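Local coordinates for peridinin-chlorophyll A protein (Amphidinium carterae, PDB 2C9E) that binds peridinin and chlorophyll a and probably serves as a water-soluble antenna for blue-green light, at residues Lys8-Ala13 / Ala92-Leu97; Ile17-Asp22 / Lys82-Lys87; Ala65-His70 / Val228-Asn233. All blocks are in the same frame, centred on the assembly; numbering follows the deposited sequence.

Contact 1: residues Lys8-Ala13 / Ala92-Leu97; sequences KRFSDA and AVNEAL. With PID (peridinin), chain F.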
loop_
_atom_site.group_PDB
_atom_site.type_symbol
_atom_site.label_atom_id
_atom_site.label_comp_id
_atom_site.label_asym_id
_atom_site.label_seq_id
_atom_site.Cartn_x
_atom_site.Cartn_y
_atom_site.Cartn_z
ATOM N N LYS A 8 2.701 19.916 -14.742
ATOM C CA LYS A 8 1.928 19.979 -15.963
ATOM C C LYS A 8 2.780 19.406 -17.073
ATOM O O LYS A 8 2.306 18.572 -17.874
ATOM C CB LYS A 8 1.515 21.423 -16.319
ATOM C CG LYS A 8 0.677 21.494 -17.598
ATOM C CD LYS A 8 -0.307 22.644 -17.553
ATOM C CE LYS A 8 -1.220 22.632 -18.788
ATOM N NZ LYS A 8 -2.184 23.787 -18.762
ATOM N N ARG A 9 4.036 19.837 -17.116
ATOM C CA ARG A 9 4.908 19.353 -18.165
ATOM C C ARG A 9 5.113 17.837 -18.005
ATOM O O ARG A 9 5.078 17.093 -18.982
ATOM C CB ARG A 9 6.244 20.130 -18.132
ATOM C CG ARG A 9 6.367 21.195 -19.222
ATOM C CD ARG A 9 7.201 22.385 -18.807
ATOM N NE ARG A 9 6.352 23.501 -18.364
ATOM C CZ ARG A 9 6.782 24.667 -17.865
ATOM N NH1 ARG A 9 8.084 24.924 -17.719
ATOM N NH2 ARG A 9 5.895 25.598 -17.516
ATOM N N PHE A 10 5.299 17.363 -16.773
ATOM C CA PHE A 10 5.507 15.936 -16.579
ATOM C C PHE A 10 4.284 15.157 -17.058
ATOM O O PHE A 10 4.386 14.122 -17.745
ATOM C CB PHE A 10 5.794 15.649 -15.101
ATOM C CG PHE A 10 5.919 14.173 -14.765
ATOM C CD1 PHE A 10 7.049 13.449 -15.162
ATOM C CD2 PHE A 10 4.945 13.552 -13.968
ATOM C CE1 PHE A 10 7.253 12.098 -14.763
ATOM C CE2 PHE A 10 5.096 12.216 -13.550
ATOM C CZ PHE A 10 6.267 11.458 -13.941
ATOM N N SER A 11 3.114 15.648 -16.690
ATOM C CA SER A 11 1.844 15.018 -17.076
ATOM C C SER A 11 1.729 14.894 -18.589
ATOM O O SER A 11 1.347 13.847 -19.136
ATOM C CB SER A 11 0.677 15.870 -16.549
ATOM O OG SER A 11 0.608 15.827 -15.139
ATOM N N ASP A 12 2.028 15.982 -19.270
ATOM C CA ASP A 12 1.998 15.982 -20.719
ATOM C C ASP A 12 2.936 14.923 -21.295
ATOM O O ASP A 12 2.617 14.218 -22.239
ATOM C CB ASP A 12 2.433 17.352 -21.246
ATOM C CG ASP A 12 1.369 18.390 -21.075
ATOM O OD1 ASP A 12 0.202 17.953 -21.102
ATOM O OD2 ASP A 12 1.673 19.618 -20.937
ATOM N N ALA A 13 4.135 14.848 -20.737
ATOM C CA ALA A 13 5.108 13.929 -21.254
ATOM C C ALA A 13 4.803 12.450 -21.032
ATOM O O ALA A 13 5.218 11.594 -21.837
ATOM C CB ALA A 13 6.497 14.285 -20.658
ATOM N N ALA A 92 -4.036 15.721 -12.355
ATOM C CA ALA A 92 -4.322 16.064 -10.942
ATOM C C ALA A 92 -3.669 15.055 -9.970
ATOM O O ALA A 92 -3.312 15.408 -8.834
ATOM C CB ALA A 92 -5.825 16.107 -10.681
ATOM N N VAL A 93 -3.521 13.801 -10.393
ATOM C CA VAL A 93 -2.875 12.835 -9.500
ATOM C C VAL A 93 -1.402 13.239 -9.329
ATOM O O VAL A 93 -0.871 13.216 -8.224
ATOM C CB VAL A 93 -2.961 11.392 -10.059
ATOM C CG1 VAL A 93 -1.936 10.448 -9.339
ATOM C CG2 VAL A 93 -4.376 10.872 -9.830
ATOM N N ASN A 94 -0.764 13.645 -10.424
ATOM C CA ASN A 94 0.624 14.023 -10.348
ATOM C C ASN A 94 0.897 15.267 -9.575
ATOM O O ASN A 94 1.943 15.376 -8.927
ATOM C CB ASN A 94 1.222 14.181 -11.740
ATOM C CG ASN A 94 1.339 12.854 -12.452
ATOM O OD1 ASN A 94 1.565 11.824 -11.799
ATOM N ND2 ASN A 94 1.172 12.858 -13.784
ATOM N N GLU A 95 -0.007 16.234 -9.658
ATOM C CA GLU A 95 0.237 17.473 -8.932
ATOM C C GLU A 95 0.022 17.254 -7.456
ATOM O O GLU A 95 0.781 17.784 -6.638
ATOM C CB GLU A 95 -0.648 18.603 -9.448
ATOM C CG GLU A 95 -0.595 19.855 -8.546
ATOM C CD GLU A 95 -0.744 21.157 -9.312
ATOM O OE1 GLU A 95 -1.533 21.231 -10.294
ATOM O OE2 GLU A 95 -0.061 22.129 -8.918
ATOM N N ALA A 96 -1.004 16.479 -7.100
ATOM C CA ALA A 96 -1.229 16.170 -5.693
ATOM C C ALA A 96 0.015 15.403 -5.133
ATOM O O ALA A 96 0.540 15.740 -4.078
ATOM C CB ALA A 96 -2.487 15.324 -5.533
ATOM N N LEU A 97 0.493 14.387 -5.855
ATOM C CA LEU A 97 1.694 13.642 -5.393
ATOM C C LEU A 97 2.906 14.567 -5.299
ATOM O O LEU A 97 3.751 14.416 -4.411
ATOM C CB LEU A 97 2.041 12.504 -6.378
ATOM C CG LEU A 97 1.176 11.243 -6.315
ATOM C CD1 LEU A 97 1.510 10.295 -7.436
ATOM C CD2 LEU A 97 1.402 10.593 -4.951
HETATM C C1 PID F . 14.449 13.710 -5.176
HETATM C C2 PID F . 15.679 14.378 -4.550
HETATM C C3 PID F . 15.419 14.671 -3.069
HETATM C C4 PID F . 14.233 15.634 -2.977
HETATM C C5 PID F . 12.912 15.010 -3.443
HETATM C C6 PID F . 13.054 14.080 -4.665
HETATM C C7 PID F . 11.899 13.953 -5.446
HETATM C C8 PID F . 11.293 12.759 -5.843
HETATM C C9 PID F . 10.120 12.666 -6.599
HETATM C C10 PID F . 9.336 13.704 -7.091
HETATM C C11 PID F . 9.476 11.541 -6.916
HETATM C C12 PID F . 8.342 11.831 -7.563
HETATM C C13 PID F . 7.416 10.896 -8.028
HETATM C C14 PID F . 6.217 11.153 -8.697
HETATM C C15 PID F . 5.408 10.082 -9.084
HETATM C C16 PID F . 4.179 10.175 -9.738
HETATM C C17 PID F . 3.434 9.042 -10.067
HETATM C C18 PID F . 2.187 9.132 -10.687
HETATM C C19 PID F . 1.396 8.033 -11.016
HETATM C C20 PID F . 0.140 8.239 -11.593
HETATM C C21 PID F . -0.777 7.244 -11.933
HETATM C C22 PID F . -2.013 7.602 -12.473
HETATM C C23 PID F . -2.921 6.714 -12.780
HETATM C C24 PID F . -3.840 5.811 -13.008
HETATM C C25 PID F . -4.834 5.357 -11.927
HETATM C C26 PID F . -4.690 3.841 -11.752
HETATM C C27 PID F . -4.785 3.074 -13.076
HETATM C C28 PID F . -3.800 3.600 -14.128
HETATM C C29 PID F . -3.953 5.108 -14.362
HETATM C C30 PID F . -5.368 0.893 -12.323
HETATM C C31 PID F . -5.051 -0.591 -12.127
HETATM C CM1 PID F . 14.648 13.298 -6.636
HETATM C CM2 PID F . 11.965 16.178 -3.740
HETATM C CM3 PID F . 12.347 14.235 -2.251
HETATM C CM4 PID F . 5.778 12.591 -8.994
HETATM C CM5 PID F . -0.465 5.763 -11.689
HETATM C CM6 PID F . -4.516 6.000 -10.574
HETATM C CM7 PID F . -6.264 5.739 -12.317
HETATM C CM8 PID F . -2.863 5.600 -15.320
HETATM O O1 PID F . 13.686 12.824 -4.352
HETATM O O2 PID F . 16.562 15.292 -2.472
HETATM O O3 PID F . 9.575 14.904 -6.981
HETATM O O4 PID F . 8.224 13.187 -7.694
HETATM O O5 PID F . -5.260 5.389 -14.880
HETATM O O6 PID F . -4.399 1.716 -12.811
HETATM O O7 PID F . -6.503 1.313 -12.106
#
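Ser11 OG is gripped from two sides of the interface: across it, Asn94 ND2 donates a nearly straight but weak hydrogen bond at 3.3 Å (173° at the hydrogen), while on its own helix the hydroxyl pairs with the carbonyl oxygen of Ser7. Asn94 CG stands anti to its carbonyl carbon (chi1 -69°), which carries the amide out from helix 87-102 between helix 2-18 and the polyene of peridinin. Both ends of the amide meet Phe10, but ND2 goes on to Ser11 and OD1 to the pigment. ND2 comes obliquely to the Phe10 ring, 3.8 Å from CD2. OD1 lies in the ring plane at its edge, 4.0 Å from CE2, and approaches C18 of the peridinin chain to 3.0 Å. Ring and amide planes are turned 65° apart, so the two groups meet crosswise rather than stacked. On helix 87-102, the neighbouring Val93 and Leu97 also reach the polyene, Leu97 CD1 touching peridinin C17 at 3.5 Å and Val93 CG1 lying 3.8 Å from C20. Phe10 also touches the digalactosyl diacyl glycerol and side chains of helix 132-152. A polar side chain thus sits buried beside a carotenoid between two helices, part of the helical wall that lines the peridinin pocket of this antenna protein.

Contact 2: residues Ile17-Asp22 / Lys82-Lys87; sequences IAEKFD and KLMASK. With PID (peridinin), chain F.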
loop_
_atom_site.group_PDB
_atom_site.type_symbol
_atom_site.label_atom_id
_atom_site.label_comp_id
_atom_site.label_asym_id
_atom_site.label_seq_id
_atom_site.Cartn_x
_atom_site.Cartn_y
_atom_site.Cartn_z
ATOM N N ILE A 17 2.532 7.710 -22.747
ATOM C CA ILE A 17 3.203 6.451 -22.395
ATOM C C ILE A 17 2.236 5.638 -21.529
ATOM O O ILE A 17 2.100 4.420 -21.695
ATOM C CB ILE A 17 4.508 6.730 -21.595
ATOM C CG1 ILE A 17 5.479 7.518 -22.498
ATOM C CG2 ILE A 17 5.071 5.388 -21.011
ATOM C CD1 ILE A 17 6.789 8.009 -21.816
ATOM N N ALA A 18 1.581 6.322 -20.590
ATOM C CA ALA A 18 0.591 5.687 -19.720
ATOM C C ALA A 18 -0.521 4.977 -20.543
ATOM O O ALA A 18 -0.963 3.850 -20.209
ATOM C CB ALA A 18 -0.028 6.744 -18.815
ATOM N N GLU A 19 -0.984 5.638 -21.605
ATOM C CA GLU A 19 -2.017 5.062 -22.484
ATOM C C GLU A 19 -1.601 3.746 -23.137
ATOM O O GLU A 19 -2.439 2.984 -23.564
ATOM C CB GLU A 19 -2.368 6.021 -23.629
ATOM C CG GLU A 19 -3.278 7.147 -23.284
ATOM C CD GLU A 19 -3.513 8.052 -24.492
ATOM O OE1 GLU A 19 -2.531 8.582 -25.053
ATOM O OE2 GLU A 19 -4.677 8.231 -24.883
ATOM N N LYS A 20 -0.314 3.484 -23.258
ATOM C CA LYS A 20 0.076 2.248 -23.865
ATOM C C LYS A 20 0.434 1.172 -22.820
ATOM O O LYS A 20 0.730 0.038 -23.171
ATOM C CB LYS A 20 1.249 2.525 -24.800
ATOM C CG LYS A 20 0.832 3.451 -25.953
ATOM C CD LYS A 20 1.783 3.436 -27.167
ATOM C CE LYS A 20 3.109 4.181 -26.927
ATOM N NZ LYS A 20 2.935 5.582 -26.390
ATOM N N PHE A 21 0.334 1.516 -21.536
ATOM C CA PHE A 21 0.731 0.590 -20.484
ATOM C C PHE A 21 -0.370 -0.332 -20.007
ATOM O O PHE A 21 -1.543 0.070 -19.848
ATOM C CB PHE A 21 1.322 1.347 -19.283
ATOM C CG PHE A 21 2.133 0.463 -18.364
ATOM C CD1 PHE A 21 3.481 0.183 -18.650
ATOM C CD2 PHE A 21 1.533 -0.139 -17.255
ATOM C CE1 PHE A 21 4.213 -0.681 -17.857
ATOM C CE2 PHE A 21 2.257 -1.012 -16.447
ATOM C CZ PHE A 21 3.598 -1.285 -16.747
ATOM N N ASP A 22 0.019 -1.580 -19.740
ATOM C CA ASP A 22 -0.952 -2.557 -19.306
ATOM C C ASP A 22 -1.185 -2.490 -17.819
ATOM O O ASP A 22 -0.737 -3.364 -17.042
ATOM C CB ASP A 22 -0.563 -3.983 -19.729
ATOM C CG ASP A 22 -1.688 -5.017 -19.421
ATOM O OD1 ASP A 22 -2.831 -4.622 -19.045
ATOM O OD2 ASP A 22 -1.423 -6.225 -19.564
ATOM N N LYS A 82 -8.860 -0.444 -20.540
ATOM C CA LYS A 82 -7.455 -0.104 -20.294
ATOM C C LYS A 82 -7.220 0.508 -18.893
ATOM O O LYS A 82 -6.072 0.755 -18.504
ATOM C CB LYS A 82 -6.980 0.897 -21.364
ATOM C CG LYS A 82 -6.616 0.278 -22.723
ATOM C CD LYS A 82 -6.628 1.310 -23.856
ATOM C CE LYS A 82 -5.661 2.490 -23.653
ATOM N NZ LYS A 82 -6.122 3.783 -24.315
ATOM N N LEU A 83 -8.277 0.721 -18.115
ATOM C CA LEU A 83 -8.131 1.350 -16.781
ATOM C C LEU A 83 -7.354 2.661 -16.904
ATOM O O LEU A 83 -6.560 3.015 -16.046
ATOM C CB LEU A 83 -7.390 0.411 -15.821
ATOM C CG LEU A 83 -8.140 -0.905 -15.562
ATOM C CD1 LEU A 83 -7.310 -1.789 -14.669
ATOM C CD2 LEU A 83 -9.501 -0.623 -14.918
ATOM N N MET A 84 -7.623 3.402 -17.966
ATOM C CA MET A 84 -6.899 4.624 -18.234
ATOM C C MET A 84 -7.657 5.869 -17.772
ATOM O O MET A 84 -8.765 6.163 -18.250
ATOM C CB MET A 84 -6.595 4.651 -19.744
ATOM C CG MET A 84 -5.559 5.648 -20.223
ATOM S SD MET A 84 -3.983 5.467 -19.380
ATOM C CE MET A 84 -3.723 7.193 -18.921
ATOM N N ALA A 85 -7.069 6.604 -16.830
ATOM C CA ALA A 85 -7.728 7.818 -16.320
ATOM C C ALA A 85 -7.790 8.887 -17.381
ATOM O O ALA A 85 -7.120 8.782 -18.402
ATOM C CB ALA A 85 -6.971 8.380 -15.092
ATOM N N SER A 86 -8.538 9.949 -17.084
ATOM C CA SER A 86 -8.691 11.102 -17.984
ATOM C C SER A 86 -7.403 11.949 -17.914
ATOM O O SER A 86 -6.660 11.853 -16.934
ATOM C CB SER A 86 -9.974 11.904 -17.573
ATOM O OG SER A 86 -9.875 12.733 -16.418
ATOM N N LYS A 87 -7.105 12.740 -18.950
ATOM C CA LYS A 87 -5.892 13.562 -18.907
ATOM C C LYS A 87 -6.017 14.509 -17.696
ATOM O O LYS A 87 -5.038 14.877 -17.030
ATOM C CB LYS A 87 -5.744 14.412 -20.186
ATOM C CG LYS A 87 -5.361 13.671 -21.475
ATOM C CD LYS A 87 -5.125 14.620 -22.685
ATOM C CE LYS A 87 -4.628 13.852 -23.923
ATOM N NZ LYS A 87 -4.332 14.761 -25.080
HETATM C C1 PID F . 14.449 13.710 -5.176
HETATM C C2 PID F . 15.679 14.378 -4.550
HETATM C C3 PID F . 15.419 14.671 -3.069
HETATM C C4 PID F . 14.233 15.634 -2.977
HETATM C C5 PID F . 12.912 15.010 -3.443
HETATM C C6 PID F . 13.054 14.080 -4.665
HETATM C C7 PID F . 11.899 13.953 -5.446
HETATM C C8 PID F . 11.293 12.759 -5.843
HETATM C C9 PID F . 10.120 12.666 -6.599
HETATM C C10 PID F . 9.336 13.704 -7.091
HETATM C C11 PID F . 9.476 11.541 -6.916
HETATM C C12 PID F . 8.342 11.831 -7.563
HETATM C C13 PID F . 7.416 10.896 -8.028
HETATM C C14 PID F . 6.217 11.153 -8.697
HETATM C C15 PID F . 5.408 10.082 -9.084
HETATM C C16 PID F . 4.179 10.175 -9.738
HETATM C C17 PID F . 3.434 9.042 -10.067
HETATM C C18 PID F . 2.187 9.132 -10.687
HETATM C C19 PID F . 1.396 8.033 -11.016
HETATM C C20 PID F . 0.140 8.239 -11.593
HETATM C C21 PID F . -0.777 7.244 -11.933
HETATM C C22 PID F . -2.013 7.602 -12.473
HETATM C C23 PID F . -2.921 6.714 -12.780
HETATM C C24 PID F . -3.840 5.811 -13.008
HETATM C C25 PID F . -4.834 5.357 -11.927
HETATM C C26 PID F . -4.690 3.841 -11.752
HETATM C C27 PID F . -4.785 3.074 -13.076
HETATM C C28 PID F . -3.800 3.600 -14.128
HETATM C C29 PID F . -3.953 5.108 -14.362
HETATM C C30 PID F . -5.368 0.893 -12.323
HETATM C C31 PID F . -5.051 -0.591 -12.127
HETATM C CM1 PID F . 14.648 13.298 -6.636
HETATM C CM2 PID F . 11.965 16.178 -3.740
HETATM C CM3 PID F . 12.347 14.235 -2.251
HETATM C CM4 PID F . 5.778 12.591 -8.994
HETATM C CM5 PID F . -0.465 5.763 -11.689
HETATM C CM6 PID F . -4.516 6.000 -10.574
HETATM C CM7 PID F . -6.264 5.739 -12.317
HETATM C CM8 PID F . -2.863 5.600 -15.320
HETATM O O1 PID F . 13.686 12.824 -4.352
HETATM O O2 PID F . 16.562 15.292 -2.472
HETATM O O3 PID F . 9.575 14.904 -6.981
HETATM O O4 PID F . 8.224 13.187 -7.694
HETATM O O5 PID F . -5.260 5.389 -14.880
HETATM O O6 PID F . -4.399 1.716 -12.811
HETATM O O7 PID F . -6.503 1.313 -12.106
HETATM O O HOH W 1 -4.793 -1.859 -18.715
#
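With CG anti to the backbone N (chi1 -165°) and a bend at chi2 (56°), Met84 folds its thioether against the backbone of Ala18 and Glu19. SD lies 3.5 Å from Ala18 O, an oxygen that also accepts hydrogen bonds from Phe21 N, within a type I turn, and from Trp23 NE1. The methyl CE packs on Ala18 CB at 3.7 Å and lies 4.0 Å from peridinin CM8, so that it sits between Ala18 and the pigment. Replacing Met84 by an alanine would probably open a gap beside Ala18 and leave peridinin CM8 without this methyl neighbour. On the solvent side, Lys82 bends at chi3 and brings CE to 3.3 Å from Glu19 O; its NZ and Glu19 OE2 carry opposite charges but stay 4.7 Å apart. A water donates to Lys82 O at 2.9 Å and, weakly, to Asp22 OD1, tying the two segments together. On the pigment side, peridinin O5 donates to Leu83 O at 2.9 Å and accepts from Ala85 N at the same length, its two bonds flanking Met84. The loop 82-87 thereby closes the end of a peridinin pocket, holding the O5 hydroxyl at one end of the carotenoid through two backbone groups, Leu83 O and Ala85 N.

Contact 3: residues Ala65-His70 / Val228-Asn233; sequences AAVEAH and VALTMN. With CLA (chlorophyll a), chain B.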
loop_
_atom_site.group_PDB
_atom_site.type_symbol
_atom_site.label_atom_id
_atom_site.label_comp_id
_atom_site.label_asym_id
_atom_site.label_seq_id
_atom_site.Cartn_x
_atom_site.Cartn_y
_atom_site.Cartn_z
ATOM N N ALA A 65 -5.164 14.384 0.379
ATOM C CA ALA A 65 -5.502 14.913 -0.947
ATOM C C ALA A 65 -4.971 13.968 -2.065
ATOM O O ALA A 65 -5.683 13.688 -3.044
ATOM C CB ALA A 65 -4.899 16.335 -1.121
ATOM N N ALA A 66 -3.731 13.494 -1.916
ATOM C CA ALA A 66 -3.100 12.575 -2.884
ATOM C C ALA A 66 -3.919 11.289 -3.085
ATOM O O ALA A 66 -4.078 10.816 -4.213
ATOM C CB ALA A 66 -1.683 12.237 -2.412
ATOM N N VAL A 67 -4.416 10.717 -1.995
ATOM C CA VAL A 67 -5.250 9.524 -2.032
ATOM C C VAL A 67 -6.606 9.911 -2.680
ATOM O O VAL A 67 -7.130 9.186 -3.537
ATOM C CB VAL A 67 -5.472 8.951 -0.581
ATOM C CG1 VAL A 67 -6.489 7.825 -0.603
ATOM C CG2 VAL A 67 -4.181 8.358 -0.050
ATOM N N GLU A 68 -7.166 11.055 -2.289
ATOM C CA GLU A 68 -8.448 11.509 -2.872
ATOM C C GLU A 68 -8.286 11.584 -4.394
ATOM O O GLU A 68 -9.157 11.099 -5.136
ATOM C CB GLU A 68 -8.859 12.904 -2.342
ATOM C CG GLU A 68 -9.132 12.947 -0.821
ATOM C CD GLU A 68 -9.530 14.355 -0.243
ATOM O OE1 GLU A 68 -8.639 15.236 -0.026
ATOM O OE2 GLU A 68 -10.752 14.564 0.018
ATOM N N ALA A 69 -7.171 12.167 -4.847
ATOM C CA ALA A 69 -6.895 12.310 -6.280
ATOM C C ALA A 69 -6.856 10.959 -7.018
ATOM O O ALA A 69 -7.346 10.846 -8.157
ATOM C CB ALA A 69 -5.587 13.025 -6.496
ATOM N N HIS A 70 -6.301 9.928 -6.365
ATOM C CA HIS A 70 -6.245 8.619 -7.001
ATOM C C HIS A 70 -7.638 8.082 -7.053
ATOM O O HIS A 70 -8.027 7.493 -8.041
ATOM C CB HIS A 70 -5.336 7.634 -6.232
ATOM C CG HIS A 70 -3.881 7.827 -6.506
ATOM N ND1 HIS A 70 -3.133 8.807 -5.887
ATOM C CD2 HIS A 70 -3.038 7.190 -7.363
ATOM C CE1 HIS A 70 -1.884 8.759 -6.342
ATOM N NE2 HIS A 70 -1.801 7.789 -7.239
ATOM N N VAL A 228 -12.704 3.755 1.534
ATOM C CA VAL A 228 -12.779 3.394 2.969
ATOM C C VAL A 228 -11.670 4.081 3.778
ATOM O O VAL A 228 -11.901 4.550 4.910
ATOM C CB VAL A 228 -12.661 1.871 3.184
ATOM C CG1 VAL A 228 -12.253 1.558 4.575
ATOM C CG2 VAL A 228 -13.981 1.223 2.903
ATOM N N ALA A 229 -10.469 4.164 3.197
ATOM C CA ALA A 229 -9.377 4.784 3.902
ATOM C C ALA A 229 -9.677 6.265 4.175
ATOM O O ALA A 229 -9.316 6.785 5.224
ATOM C CB ALA A 229 -8.088 4.643 3.119
ATOM N N LEU A 230 -10.333 6.949 3.239
ATOM C CA LEU A 230 -10.609 8.376 3.466
ATOM C C LEU A 230 -11.615 8.632 4.601
ATOM O O LEU A 230 -11.654 9.727 5.133
ATOM C CB LEU A 230 -11.067 9.061 2.177
ATOM C CG LEU A 230 -10.078 9.726 1.188
ATOM C CD1 LEU A 230 -8.735 9.988 1.769
ATOM C CD2 LEU A 230 -9.981 8.895 -0.033
ATOM N N THR A 231 -12.405 7.628 4.984
ATOM C CA THR A 231 -13.367 7.752 6.110
ATOM C C THR A 231 -12.698 7.441 7.456
ATOM O O THR A 231 -13.303 7.654 8.520
ATOM C CB THR A 231 -14.534 6.747 6.048
ATOM O OG1 THR A 231 -14.009 5.432 6.246
ATOM C CG2 THR A 231 -15.315 6.838 4.716
ATOM N N MET A 232 -11.484 6.894 7.437
ATOM C CA MET A 232 -10.807 6.606 8.694
ATOM C C MET A 232 -10.174 7.851 9.335
ATOM O O MET A 232 -9.812 8.812 8.650
ATOM C CB MET A 232 -9.683 5.570 8.513
ATOM C CG MET A 232 -10.150 4.243 7.974
ATOM S SD MET A 232 -8.783 3.114 7.636
ATOM C CE MET A 232 -9.689 1.535 7.877
ATOM N N ASN A 233 -9.997 7.773 10.648
ATOM C CA ASN A 233 -9.359 8.821 11.417
ATOM C C ASN A 233 -7.866 8.774 11.107
ATOM O O ASN A 233 -7.186 7.793 11.415
ATOM C CB ASN A 233 -9.568 8.567 12.905
ATOM C CG ASN A 233 -9.061 9.714 13.765
ATOM O OD1 ASN A 233 -7.866 9.826 14.103
ATOM N ND2 ASN A 233 -9.979 10.588 14.117
HETATM MG MG CLA B . 1.420 5.454 -7.289
HETATM C CHA CLA B . 4.912 5.838 -7.849
HETATM C CHB CLA B . 1.329 3.158 -9.965
HETATM C CHC CLA B . -1.630 4.198 -6.230
HETATM C CHD CLA B . 1.818 7.153 -4.274
HETATM N NA CLA B . 2.969 4.578 -8.655
HETATM C C1A CLA B . 4.308 4.981 -8.761
HETATM C C2A CLA B . 4.940 4.368 -10.013
HETATM C C3A CLA B . 3.774 3.661 -10.726
HETATM C C4A CLA B . 2.603 3.762 -9.755
HETATM C CMA CLA B . 3.468 4.387 -12.097
HETATM C CAA CLA B . 6.037 3.339 -9.749
HETATM C CBA CLA B . 5.565 2.268 -8.792
HETATM C CGA CLA B . 6.572 1.155 -8.632
HETATM O O1A CLA B . 7.721 1.425 -8.267
HETATM O O2A CLA B . 6.254 -0.127 -8.884
HETATM N NB CLA B . 0.035 4.053 -8.049
HETATM C C1B CLA B . 0.177 3.287 -9.190
HETATM C C2B CLA B . -1.097 2.647 -9.461
HETATM C C3B CLA B . -1.943 2.949 -8.430
HETATM C C4B CLA B . -1.187 3.742 -7.478
HETATM C CMB CLA B . -1.516 1.789 -10.682
HETATM C CAB CLA B . -3.336 2.485 -8.544
HETATM C CBB CLA B . -4.309 2.847 -7.603
HETATM N NC CLA B . 0.303 5.643 -5.572
HETATM C C1C CLA B . -0.946 5.070 -5.353
HETATM C C2C CLA B . -1.469 5.557 -4.085
HETATM C C3C CLA B . -0.520 6.384 -3.542
HETATM C C4C CLA B . 0.597 6.464 -4.485
HETATM C CMC CLA B . -2.907 5.264 -3.514
HETATM C CAC CLA B . -0.670 7.097 -2.211
HETATM C CBC CLA B . -0.864 8.604 -2.420
HETATM N ND CLA B . 2.977 6.255 -6.211
HETATM C C1D CLA B . 2.961 7.055 -5.098
HETATM C C2D CLA B . 4.259 7.688 -4.907
HETATM C C3D CLA B . 5.033 7.250 -5.925
HETATM C C4D CLA B . 4.233 6.394 -6.747
HETATM C CMD CLA B . 4.733 8.649 -3.812
HETATM C CAD CLA B . 6.347 7.292 -6.522
HETATM O OBD CLA B . 7.292 8.067 -6.335
HETATM C CBD CLA B . 6.398 6.163 -7.581
HETATM C CGD CLA B . 7.083 6.644 -8.834
HETATM O O1D CLA B . 6.415 7.167 -9.753
HETATM O O2D CLA B . 8.435 6.491 -8.934
HETATM C CED CLA B . 9.175 6.979 -10.002
HETATM C C1 CLA B . 7.146 -1.162 -8.376
HETATM C C2 CLA B . 6.954 -1.286 -6.948
HETATM C C3 CLA B . 7.905 -1.128 -5.972
HETATM C C4 CLA B . 9.351 -0.814 -6.298
HETATM C C5 CLA B . 7.634 -1.290 -4.495
HETATM C C6 CLA B . 6.156 -1.609 -4.149
HETATM C C7 CLA B . 6.002 -1.880 -2.650
HETATM C C8 CLA B . 4.577 -2.227 -2.241
HETATM C C9 CLA B . 3.645 -1.007 -2.377
HETATM C C10 CLA B . 4.588 -2.831 -0.838
HETATM C C11 CLA B . 3.238 -3.398 -0.400
HETATM C C12 CLA B . 3.202 -4.017 1.032
HETATM C C13 CLA B . 1.791 -4.538 1.418
HETATM C C14 CLA B . 1.704 -4.904 2.886
HETATM C C15 CLA B . 1.416 -5.752 0.550
HETATM C C16 CLA B . -0.007 -6.231 0.754
HETATM C C17 CLA B . -0.311 -7.322 -0.215
HETATM C C18 CLA B . -1.722 -7.919 -0.105
HETATM C C19 CLA B . -1.962 -8.696 1.167
HETATM C C20 CLA B . -1.997 -8.797 -1.294
HETATM O O HOH W 2 0.454 7.137 -8.330
#
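Val67 and Leu230 join two helices of this all-helical pigment-binding fold, helix 60-77 from the N-terminal and helix 215-231 from the C-terminal of its two peridinin-chlorophyll protein repeats. The close part is apolar. Val67 CG1, anti to the backbone N (chi1 172°), meets both methyls of Leu230, with CD2 the nearer at 3.7 Å, and the two side chains run antiparallel alongside one another. Val67 is buried, and its CG2 turns to the chlorophyll instead, 4.1 Å from CBC; both Val67 and Leu230 also touch a peridinin. The outer part is looser. Glu68, which is exposed, uses only the aliphatic start of its chain here, CG lying 3.9 Å from Leu230 CG, and the rest extends on the solvent side. Leu230 O is bound by Arg64, and the side chain of Ser71, a ligand of a separate magnesium ion, is about 5 Å from that of Leu230.

His70, one turn on from Val67 along helix 60-77, serves the chlorophyll. Its ND1 donates to Ala66 O at 2.8 Å, almost straight at 170° and in the ring plane, although it stands above the carbonyl plane, while His70 N reaches the same oxygen from the opposite face. This bond fixes the rotation of the imidazole. One imidazole face covers chlorophyll C1C near the ring's rim. At the ring edge, NE2 is hydrogen-bonded at 2.6 Å to a water whose oxygen binds the chlorophyll magnesium at 2.2 Å.

Overall arrangement
Contact 1 is wholly buried, whereas contacts 2 and 3 each run from a buried apolar part to an exposed solvent side. Contacts 1 and 2 share helix 2-18 and the same peridinin: the first borders its polyene, the second holds the end ring that carries O5. Contact 3 lies nearer the centre of the chain and joins helices from its N-terminal and C-terminal halves. It touches contact 1 directly, Val93 and Leu97 packing on His70 and Ala96 on Ala66, but stays apart from contact 2. Chemistry follows place: a weak hydrogen bond from a side-chain amide to a serine hydroxyl in contact 1, thioether packing and a water bridge at a loop in contact 2, methyl packing across the middle in contact 3.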